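PDB 5X3G: uracil-DNA glycosylase from Nitratifractor salsuginis, which belongs to the uracil-DNA glycosylase superfamily and has an alpha/beta fold in which helices surround a parallel beta-sheet. Local coordinates for residues Y81-P84 / E85-I88; E138-A142 / L143-L147; L172-S175 / K176-R180. One frame throughout, in Å; residues are numbered along the deposited sequence.

Contact 1: Y81-P84 / E85-I88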
ATOM      1  N   TYR A  81      -8.294   0.684  -5.448  1.00 39.18           N
ATOM      2  CA  TYR A  81      -8.920  -0.316  -6.295  1.00 30.37           C
ATOM      3  C   TYR A  81     -10.287   0.183  -6.769  1.00 25.51           C
ATOM      4  O   TYR A  81     -11.005   0.851  -6.022  1.00 31.60           O
ATOM      5  CB  TYR A  81      -9.073  -1.632  -5.537  1.00 33.16           C
ATOM      6  CG  TYR A  81      -7.782  -2.404  -5.347  1.00 30.22           C
ATOM      7  CD1 TYR A  81      -7.084  -2.905  -6.437  1.00 27.81           C
ATOM      8  CD2 TYR A  81      -7.274  -2.647  -4.076  1.00 25.66           C
ATOM      9  CE1 TYR A  81      -5.910  -3.619  -6.269  1.00 36.80           C
ATOM     10  CE2 TYR A  81      -6.099  -3.361  -3.899  1.00 29.14           C
ATOM     11  CZ  TYR A  81      -5.423  -3.844  -4.998  1.00 26.16           C
ATOM     12  OH  TYR A  81      -4.256  -4.553  -4.830  1.00 37.28           O
ATOM     13  N   PRO A  82     -10.678  -0.140  -8.011  1.00 33.56           N
ATOM     14  CA  PRO A  82     -11.913   0.427  -8.578  1.00 32.16           C
ATOM     15  C   PRO A  82     -13.194  -0.087  -7.932  1.00 42.99           C
ATOM     16  O   PRO A  82     -14.284   0.081  -8.489  1.00 43.94           O
ATOM     17  CB  PRO A  82     -11.843   0.007 -10.055  1.00 38.25           C
ATOM     18  CG  PRO A  82     -10.405  -0.394 -10.292  1.00 40.46           C
ATOM     19  CD  PRO A  82      -9.939  -0.953  -8.991  1.00 30.92           C
ATOM     20  N   ARG A  83     -13.081  -0.692  -6.758  1.00 38.31           N
ATOM     21  CA  ARG A  83     -14.197  -1.393  -6.141  1.00 42.64           C
ATOM     22  C   ARG A  83     -14.446  -0.831  -4.748  1.00 33.18           C
ATOM     23  O   ARG A  83     -13.500  -0.680  -3.966  1.00 38.62           O
ATOM     24  CB  ARG A  83     -13.885  -2.888  -6.101  1.00 42.39           C
ATOM     25  CG  ARG A  83     -13.804  -3.507  -7.489  1.00 43.82           C
ATOM     26  CD  ARG A  83     -13.453  -4.977  -7.438  1.00 43.87           C
ATOM     27  NE  ARG A  83     -12.127  -5.154  -6.857  1.00 45.11           N
ATOM     28  CZ  ARG A  83     -10.991  -5.033  -7.537  1.00 40.78           C
ATOM     29  NH1 ARG A  83     -11.015  -4.733  -8.830  1.00 49.23           N
ATOM     30  NH2 ARG A  83      -9.828  -5.202  -6.924  1.00 49.82           N
ATOM     31  N   PRO A  84     -15.694  -0.490  -4.410  1.00 38.67           N
ATOM     32  CA  PRO A  84     -15.957   0.087  -3.079  1.00 38.09           C
ATOM     33  C   PRO A  84     -15.515  -0.801  -1.929  1.00 34.19           C
ATOM     34  O   PRO A  84     -14.923  -0.303  -0.964  1.00 40.10           O
ATOM     35  CB  PRO A  84     -17.478   0.298  -3.088  1.00 42.31           C
ATOM     36  CG  PRO A  84     -17.848   0.371  -4.529  1.00 21.61           C
ATOM     37  CD  PRO A  84     -16.906  -0.546  -5.244  1.00 43.67           C
ATOM     38  N   GLU A  85     -15.773  -2.105  -2.008  1.00 40.27           N
ATOM     39  CA  GLU A  85     -15.370  -3.005  -0.937  1.00 42.19           C
ATOM     40  C   GLU A  85     -13.881  -3.339  -0.977  1.00 41.74           C
ATOM     41  O   GLU A  85     -13.350  -3.852   0.013  1.00 40.10           O
ATOM     42  CB  GLU A  85     -16.199  -4.294  -0.990  1.00 47.63           C
ATOM     43  CG  GLU A  85     -15.947  -5.180  -2.203  1.00 46.78           C
ATOM     44  CD  GLU A  85     -16.668  -4.727  -3.464  1.00 50.45           C
ATOM     45  OE1 GLU A  85     -17.297  -3.648  -3.448  1.00 41.57           O
ATOM     46  OE2 GLU A  85     -16.608  -5.461  -4.475  1.00 58.26           O
ATOM     47  N   SER A  86     -13.198  -3.047  -2.086  1.00 39.62           N
ATOM     48  CA  SER A  86     -11.769  -3.320  -2.207  1.00 31.74           C
ATOM     49  C   SER A  86     -10.889  -2.175  -1.726  1.00 31.80           C
ATOM     50  O   SER A  86      -9.807  -2.425  -1.186  1.00 28.84           O
ATOM     51  CB  SER A  86     -11.404  -3.629  -3.660  1.00 25.68           C
ATOM     52  OG  SER A  86     -11.593  -4.996  -3.968  1.00 38.71           O
ATOM     53  N   ALA A  87     -11.311  -0.929  -1.931  1.00 28.24           N
ATOM     54  CA  ALA A  87     -10.501   0.235  -1.589  1.00 32.56           C
ATOM     55  C   ALA A  87     -10.684   0.566  -0.114  1.00 31.33           C
ATOM     56  O   ALA A  87     -11.787   0.926   0.313  1.00 30.47           O
ATOM     57  CB  ALA A  87     -10.879   1.432  -2.458  1.00 26.82           C
ATOM     58  N   ILE A  88      -9.604   0.451   0.662  1.00 25.23           N
ATOM     59  CA  ILE A  88      -9.689   0.644   2.106  1.00 30.48           C
ATOM     60  C   ILE A  88      -8.546   1.518   2.606  1.00 22.84           C
ATOM     61  O   ILE A  88      -8.215   1.497   3.796  1.00 26.50           O
ATOM     62  CB  ILE A  88      -9.699  -0.707   2.847  1.00 28.46           C
ATOM     63  CG1 ILE A  88      -8.417  -1.492   2.563  1.00 27.95           C
ATOM     64  CG2 ILE A  88     -10.930  -1.524   2.472  1.00 33.94           C
ATOM     65  CD1 ILE A  88      -8.261  -2.718   3.438  1.00 23.03           C
TER
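Tyr-81 meets Ser-86 through its base: the CB of Tyr-81 lies 3.6 Å from the CB of Ser-86, and the ring presents its edge to Ser-86 O. The hydroxyl of Tyr-81 reaches beyond residues 81-88 to Phe-92 O, later in the same loop, while the Tyr-81 carbonyl oxygen touches Ala-87 CB. Arg-83 carries the polar part. Its NE donates to Ser-86 OG (2.9 Å, N-H...O angle 154°), with the oxygen tilted slightly from the guanidinium plane; the second approach, from Arg-83 NH2 to the same OG, is weak. The bend at chi3 (-63°) turns the guanidinium back so that its NE edge faces Ser-86 OG, and Asp-94 serves both partners, by a salt bridge to Arg-83 NH2 and a hydrogen bond to Ser-86 OG. These residues follow strand 73-77; Tyr-81 and Pro-82 end a GQDPYP sequence that starts at the strand's last residue, the counterpart of the family's GQDPYH motif. The backbone turns here: Arg-83 O accepts from Ala-87 N at 3.0 Å and, weakly, from Ser-86 N, and Pro-84 and Glu-85 have the phi/psi values of a type I turn. At Pro-84, the ring and the Glu-85 side chain lie alongside each other; Glu-85 OE2 forms a salt bridge with Arg-96.

Contact 2: E138-A142 / L143-L147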
ATOM      1  N   GLU A 138      -2.607 -27.541  -4.494  1.00 38.61           N
ATOM      2  CA  GLU A 138      -2.448 -28.789  -3.754  1.00 40.68           C
ATOM      3  C   GLU A 138      -1.293 -28.692  -2.764  1.00 34.49           C
ATOM      4  O   GLU A 138      -1.434 -29.045  -1.585  1.00 37.40           O
ATOM      5  CB  GLU A 138      -2.229 -29.950  -4.724  1.00 35.31           C
ATOM      6  N   ALA A 139      -0.136 -28.217  -3.233  1.00 35.17           N
ATOM      7  CA  ALA A 139       0.991 -27.994  -2.338  1.00 37.27           C
ATOM      8  C   ALA A 139       0.621 -27.028  -1.221  1.00 40.35           C
ATOM      9  O   ALA A 139       0.991 -27.238  -0.062  1.00 42.38           O
ATOM     10  CB  ALA A 139       2.192 -27.471  -3.125  1.00 38.64           C
ATOM     11  N   ILE A 140      -0.125 -25.971  -1.548  1.00 39.21           N
ATOM     12  CA  ILE A 140      -0.506 -24.989  -0.536  1.00 34.46           C
ATOM     13  C   ILE A 140      -1.460 -25.604   0.479  1.00 38.29           C
ATOM     14  O   ILE A 140      -1.331 -25.376   1.687  1.00 28.71           O
ATOM     15  CB  ILE A 140      -1.108 -23.739  -1.207  1.00 38.61           C
ATOM     16  CG1 ILE A 140      -0.017 -22.963  -1.950  1.00 33.15           C
ATOM     17  CG2 ILE A 140      -1.805 -22.848  -0.185  1.00 33.70           C
ATOM     18  CD1 ILE A 140      -0.513 -21.706  -2.635  1.00 30.49           C
ATOM     19  N   ALA A 141      -2.423 -26.401   0.010  1.00 37.67           N
ATOM     20  CA  ALA A 141      -3.339 -27.065   0.932  1.00 41.96           C
ATOM     21  C   ALA A 141      -2.592 -28.019   1.855  1.00 34.34           C
ATOM     22  O   ALA A 141      -2.930 -28.145   3.039  1.00 35.15           O
ATOM     23  CB  ALA A 141      -4.424 -27.807   0.152  1.00 40.71           C
ATOM     24  N   ALA A 142      -1.561 -28.688   1.336  1.00 42.02           N
ATOM     25  CA  ALA A 142      -0.768 -29.590   2.161  1.00 35.57           C
ATOM     26  C   ALA A 142       0.054 -28.868   3.223  1.00 39.55           C
ATOM     27  O   ALA A 142       0.592 -29.532   4.115  1.00 35.69           O
ATOM     28  CB  ALA A 142       0.156 -30.429   1.277  1.00 39.80           C
ATOM     29  N   LEU A 143       0.165 -27.541   3.158  1.00 42.56           N
ATOM     30  CA  LEU A 143       0.984 -26.813   4.121  1.00 32.06           C
ATOM     31  C   LEU A 143       0.372 -26.807   5.515  1.00 38.79           C
ATOM     32  O   LEU A 143      -0.838 -26.622   5.684  1.00 35.39           O
ATOM     33  CB  LEU A 143       1.213 -25.373   3.662  1.00 31.24           C
ATOM     34  CG  LEU A 143       2.594 -25.042   3.095  1.00 37.46           C
ATOM     35  CD1 LEU A 143       3.636 -25.263   4.177  1.00 42.65           C
ATOM     36  CD2 LEU A 143       2.923 -25.876   1.891  1.00 40.51           C
ATOM     37  N   ASP A 144       1.231 -27.005   6.512  1.00 37.55           N
ATOM     38  CA  ASP A 144       0.917 -26.715   7.905  1.00 39.41           C
ATOM     39  C   ASP A 144       0.886 -25.199   8.069  1.00 37.55           C
ATOM     40  O   ASP A 144       1.925 -24.538   7.980  1.00 36.78           O
ATOM     41  CB  ASP A 144       1.959 -27.355   8.818  1.00 37.26           C
ATOM     42  CG  ASP A 144       1.601 -27.256  10.290  1.00 41.27           C
ATOM     43  OD1 ASP A 144       0.722 -26.449  10.652  1.00 44.48           O
ATOM     44  OD2 ASP A 144       2.217 -27.987  11.094  1.00 51.41           O
ATOM     45  N   LYS A 145      -0.302 -24.646   8.305  1.00 25.29           N
ATOM     46  CA  LYS A 145      -0.492 -23.202   8.368  1.00 33.13           C
ATOM     47  C   LYS A 145      -0.752 -22.711   9.787  1.00 42.21           C
ATOM     48  O   LYS A 145      -1.260 -21.599   9.967  1.00 38.74           O
ATOM     49  CB  LYS A 145      -1.641 -22.785   7.450  1.00 31.98           C
ATOM     50  CG  LYS A 145      -1.487 -23.251   6.016  1.00 38.59           C
ATOM     51  CD  LYS A 145      -2.755 -22.996   5.225  1.00 33.45           C
ATOM     52  CE  LYS A 145      -2.730 -23.754   3.917  1.00 37.78           C
ATOM     53  NZ  LYS A 145      -2.373 -25.188   4.127  1.00 34.98           N
ATOM     54  N   THR A 146      -0.412 -23.513  10.798  1.00 38.24           N
ATOM     55  CA  THR A 146      -0.731 -23.136  12.171  1.00 35.18           C
ATOM     56  C   THR A 146       0.053 -21.910  12.628  1.00 36.32           C
ATOM     57  O   THR A 146      -0.404 -21.187  13.520  1.00 38.77           O
ATOM     58  CB  THR A 146      -0.471 -24.309  13.113  1.00 37.40           C
ATOM     59  OG1 THR A 146       0.893 -24.730  12.992  1.00 41.20           O
ATOM     60  CG2 THR A 146      -1.399 -25.475  12.783  1.00 45.87           C
ATOM     61  N   LEU A 147       1.221 -21.659  12.039  1.00 32.37           N
ATOM     62  CA  LEU A 147       2.018 -20.492  12.395  1.00 30.53           C
ATOM     63  C   LEU A 147       1.755 -19.291  11.497  1.00 30.49           C
ATOM     64  O   LEU A 147       2.207 -18.186  11.820  1.00 28.12           O
ATOM     65  CB  LEU A 147       3.514 -20.824  12.344  1.00 33.23           C
ATOM     66  CG  LEU A 147       4.035 -22.002  13.174  1.00 34.33           C
ATOM     67  CD1 LEU A 147       5.543 -22.125  13.038  1.00 41.94           C
ATOM     68  CD2 LEU A 147       3.640 -21.852  14.629  1.00 30.05           C
TER
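Lys-145 doubles back on the helix that precedes it and places its ammonium among carbonyl oxygens near the C-terminal end of helix 137-141. Its NZ donates to Ile-140 O at 2.7 Å, in the carbonyl plane, and to Leu-143 O at 2.6 Å; a third, weak bond runs from NZ to Ala-141 O. The extended chain carries CE to 3.1 Å from Ile-140 O, and the bend at chi4 (50°) then swings NZ in among the three oxygens. Ile-140 O has a second donor, Leu-143 N at 3.0 Å, which comes from well above the carbonyl plane, so the two donors use different directions. Leu-143 lies back along the helix end, its CD2 only 3.1 Å from Ala-139 O, a short approach for carbon and oxygen, with chi1 at -105°, well off a staggered value, so the exact placement of this side chain is somewhat doubtful; it also touches Ser-129 and Leu-130. Phe-101 of strand 101-102 packs on both Ile-140 and Lys-145. Farther along, Asp-144 OD1 accepts from Thr-146 N (3.2 Å) in an Asx turn and from Thr-146 OG1, both reaching it from the same face of the carboxylate. A positive ammonium set against the carbonyl end of a helix should interact favourably with the helix dipole, and the oxygens around NZ probably favour its charged form.

Contact 3: L172-S175 / K176-R180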
ATOM      1  N   LEU A 172      -7.548   8.662  -3.656  1.00 25.07           N
ATOM      2  CA  LEU A 172      -8.968   8.448  -3.889  1.00 27.18           C
ATOM      3  C   LEU A 172      -9.204   8.070  -5.343  1.00 24.81           C
ATOM      4  O   LEU A 172      -8.386   8.346  -6.223  1.00 31.60           O
ATOM      5  CB  LEU A 172      -9.797   9.684  -3.496  1.00 23.67           C
ATOM      6  CG  LEU A 172      -9.583  11.036  -4.189  1.00 32.63           C
ATOM      7  CD1 LEU A 172     -10.231  11.095  -5.569  1.00 31.58           C
ATOM      8  CD2 LEU A 172     -10.102  12.157  -3.299  1.00 28.56           C
ATOM      9  N   PHE A 173     -10.356   7.442  -5.578  1.00 29.41           N
ATOM     10  CA  PHE A 173     -10.763   6.946  -6.886  1.00 29.19           C
ATOM     11  C   PHE A 173     -12.204   7.364  -7.130  1.00 28.21           C
ATOM     12  O   PHE A 173     -13.047   7.229  -6.238  1.00 30.37           O
ATOM     13  CB  PHE A 173     -10.628   5.417  -6.948  1.00 32.97           C
ATOM     14  CG  PHE A 173     -11.210   4.789  -8.191  1.00 32.27           C
ATOM     15  CD1 PHE A 173     -10.406   4.525  -9.285  1.00 30.51           C
ATOM     16  CD2 PHE A 173     -12.550   4.431  -8.251  1.00 37.74           C
ATOM     17  CE1 PHE A 173     -10.924   3.938 -10.421  1.00 31.09           C
ATOM     18  CE2 PHE A 173     -13.078   3.846  -9.386  1.00 33.91           C
ATOM     19  CZ  PHE A 173     -12.261   3.597 -10.471  1.00 31.77           C
ATOM     20  N   THR A 174     -12.490   7.863  -8.333  1.00 30.46           N
ATOM     21  CA  THR A 174     -13.854   8.189  -8.735  1.00 35.60           C
ATOM     22  C   THR A 174     -14.332   7.295  -9.871  1.00 36.86           C
ATOM     23  O   THR A 174     -15.372   6.639  -9.756  1.00 43.38           O
ATOM     24  CB  THR A 174     -13.958   9.668  -9.137  1.00 34.50           C
ATOM     25  OG1 THR A 174     -13.011   9.959 -10.172  1.00 39.54           O
ATOM     26  CG2 THR A 174     -13.686  10.565  -7.943  1.00 27.69           C
ATOM     27  N   SER A 175     -13.594   7.253 -10.978  1.00 36.66           N
ATOM     28  CA  SER A 175     -13.880   6.333 -12.067  1.00 40.72           C
ATOM     29  C   SER A 175     -12.570   5.990 -12.756  1.00 38.49           C
ATOM     30  O   SER A 175     -11.562   6.684 -12.593  1.00 40.27           O
ATOM     31  CB  SER A 175     -14.881   6.921 -13.068  1.00 40.25           C
ATOM     32  OG  SER A 175     -14.340   8.054 -13.723  1.00 41.73           O
ATOM     33  N   LYS A 176     -12.595   4.897 -13.524  1.00 47.48           N
ATOM     34  CA  LYS A 176     -11.427   4.500 -14.305  1.00 39.47           C
ATOM     35  C   LYS A 176     -10.931   5.641 -15.177  1.00 45.35           C
ATOM     36  O   LYS A 176      -9.723   5.781 -15.402  1.00 40.77           O
ATOM     37  CB  LYS A 176     -11.770   3.304 -15.195  1.00 41.76           C
ATOM     38  CG  LYS A 176     -12.723   2.298 -14.580  1.00 49.83           C
ATOM     39  CD  LYS A 176     -11.979   1.230 -13.809  1.00 48.55           C
ATOM     40  CE  LYS A 176     -12.865   0.021 -13.582  1.00 49.23           C
ATOM     41  NZ  LYS A 176     -12.067  -1.168 -13.185  1.00 45.60           N
ATOM     42  N   GLU A 177     -11.852   6.472 -15.662  1.00 53.33           N
ATOM     43  CA  GLU A 177     -11.508   7.509 -16.624  1.00 53.88           C
ATOM     44  C   GLU A 177     -10.717   8.632 -15.969  1.00 52.20           C
ATOM     45  O   GLU A 177      -9.774   9.167 -16.564  1.00 59.15           O
ATOM     46  CB  GLU A 177     -12.780   8.062 -17.267  1.00 50.90           C
ATOM     47  CG  GLU A 177     -13.672   7.048 -18.004  1.00 54.44           C
ATOM     48  CD  GLU A 177     -14.267   5.980 -17.103  1.00 50.46           C
ATOM     49  OE1 GLU A 177     -15.238   6.281 -16.379  1.00 54.11           O
ATOM     50  OE2 GLU A 177     -13.768   4.836 -17.128  1.00 51.99           O
ATOM     51  N   GLU A 178     -11.083   8.998 -14.745  1.00 45.24           N
ATOM     52  CA  GLU A 178     -10.537  10.169 -14.076  1.00 49.15           C
ATOM     53  C   GLU A 178      -9.282   9.867 -13.267  1.00 49.30           C
ATOM     54  O   GLU A 178      -8.797  10.752 -12.553  1.00 43.20           O
ATOM     55  CB  GLU A 178     -11.621  10.786 -13.180  1.00 48.88           C
ATOM     56  CG  GLU A 178     -12.953  10.958 -13.914  1.00 50.99           C
ATOM     57  CD  GLU A 178     -14.067  11.514 -13.048  1.00 56.09           C
ATOM     58  OE1 GLU A 178     -14.377  10.906 -12.003  1.00 49.49           O
ATOM     59  OE2 GLU A 178     -14.647  12.557 -13.422  1.00 52.83           O
ATOM     60  N   SER A 179      -8.728   8.657 -13.384  1.00 48.72           N
ATOM     61  CA  SER A 179      -7.606   8.263 -12.536  1.00 43.63           C
ATOM     62  C   SER A 179      -6.346   9.061 -12.853  1.00 44.78           C
ATOM     63  O   SER A 179      -5.638   9.501 -11.939  1.00 42.26           O
ATOM     64  CB  SER A 179      -7.339   6.764 -12.679  1.00 44.74           C
ATOM     65  OG  SER A 179      -8.391   6.000 -12.116  1.00 45.44           O
ATOM     66  N   ARG A 180      -6.041   9.248 -14.141  1.00 50.22           N
ATOM     67  CA  ARG A 180      -4.863  10.028 -14.512  1.00 40.78           C
ATOM     68  C   ARG A 180      -4.937  11.439 -13.942  1.00 42.19           C
ATOM     69  O   ARG A 180      -3.952  11.951 -13.387  1.00 45.99           O
ATOM     70  CB  ARG A 180      -4.720  10.069 -16.034  1.00 52.94           C
TER
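This is a local contact at the start of helix 179-196, in which side chains of the loop after strand 164-168, Thr-174 and Ser-175, meet the residues that lead into the helix. The main polar link joins Thr-174 to Glu-178, the residue at the N-cap position. Thr-174 OG1 donates to Glu-178 OE1 at a very short 2.5 Å, a length to be read with some doubt. The two side chains cross at about a right angle, and OG1 is set between the backbone N and the carbonyl carbon of Thr-174 (chi1 56°), on the side from which the carboxylate arrives. His-182 NE2, one turn into the helix, is a further hydrogen-bond partner of OG1. Ser-175 OG sits 3.3 Å from Glu-177 OE1 and equally far from Glu-178 OE1, so its one proton can serve either in a weak bond. It also lies 3.2 Å from Glu-178 CG, close against the glutamate stem. In the backbone, Glu-178 N bonds weakly to Ser-175 O, closing a turn. The Phe-173 ring rests against the turn and against Pro-82: its CZ approaches Lys-176 N to 3.3 Å and CE1 lies 3.7 Å from Ser-179 OG, both obliquely, while Ser-175 N stands over one ring face toward the rim. Ser-179 OG bonds to Asp-79. Here the turn opens the helix of a beta-alpha-beta crossover, which runs from strand 164-168 through helix 179-196 to strand 203-207, past the intervening strand 73-77, as in an alpha/beta fold with a parallel sheet.

In the fold
None of the three contacts is wholly core: contact 1 is partly buried, about 13 Å from the chain's centre to its own, whereas contacts 2 and 3 lie at the surface, 26 and 17 Å out. Contacts 1 and 3 follow neighbouring strands of the parallel sheet, 73-77 and 164-168, and meet directly, with Pro-82 CB 3.6 Å from Phe-173 CZ. Contact 2 stands apart, its nearest atoms about 18 Å from contact 1 and 26 Å from contact 3. The chemistry differs accordingly. Contact 1 links charged and hydroxyl groups to later residues of the same loop, contact 3 gathers carboxylates and hydroxyls before a helix starts, and contact 2 sets a lysine at the C-terminal end of a different helix.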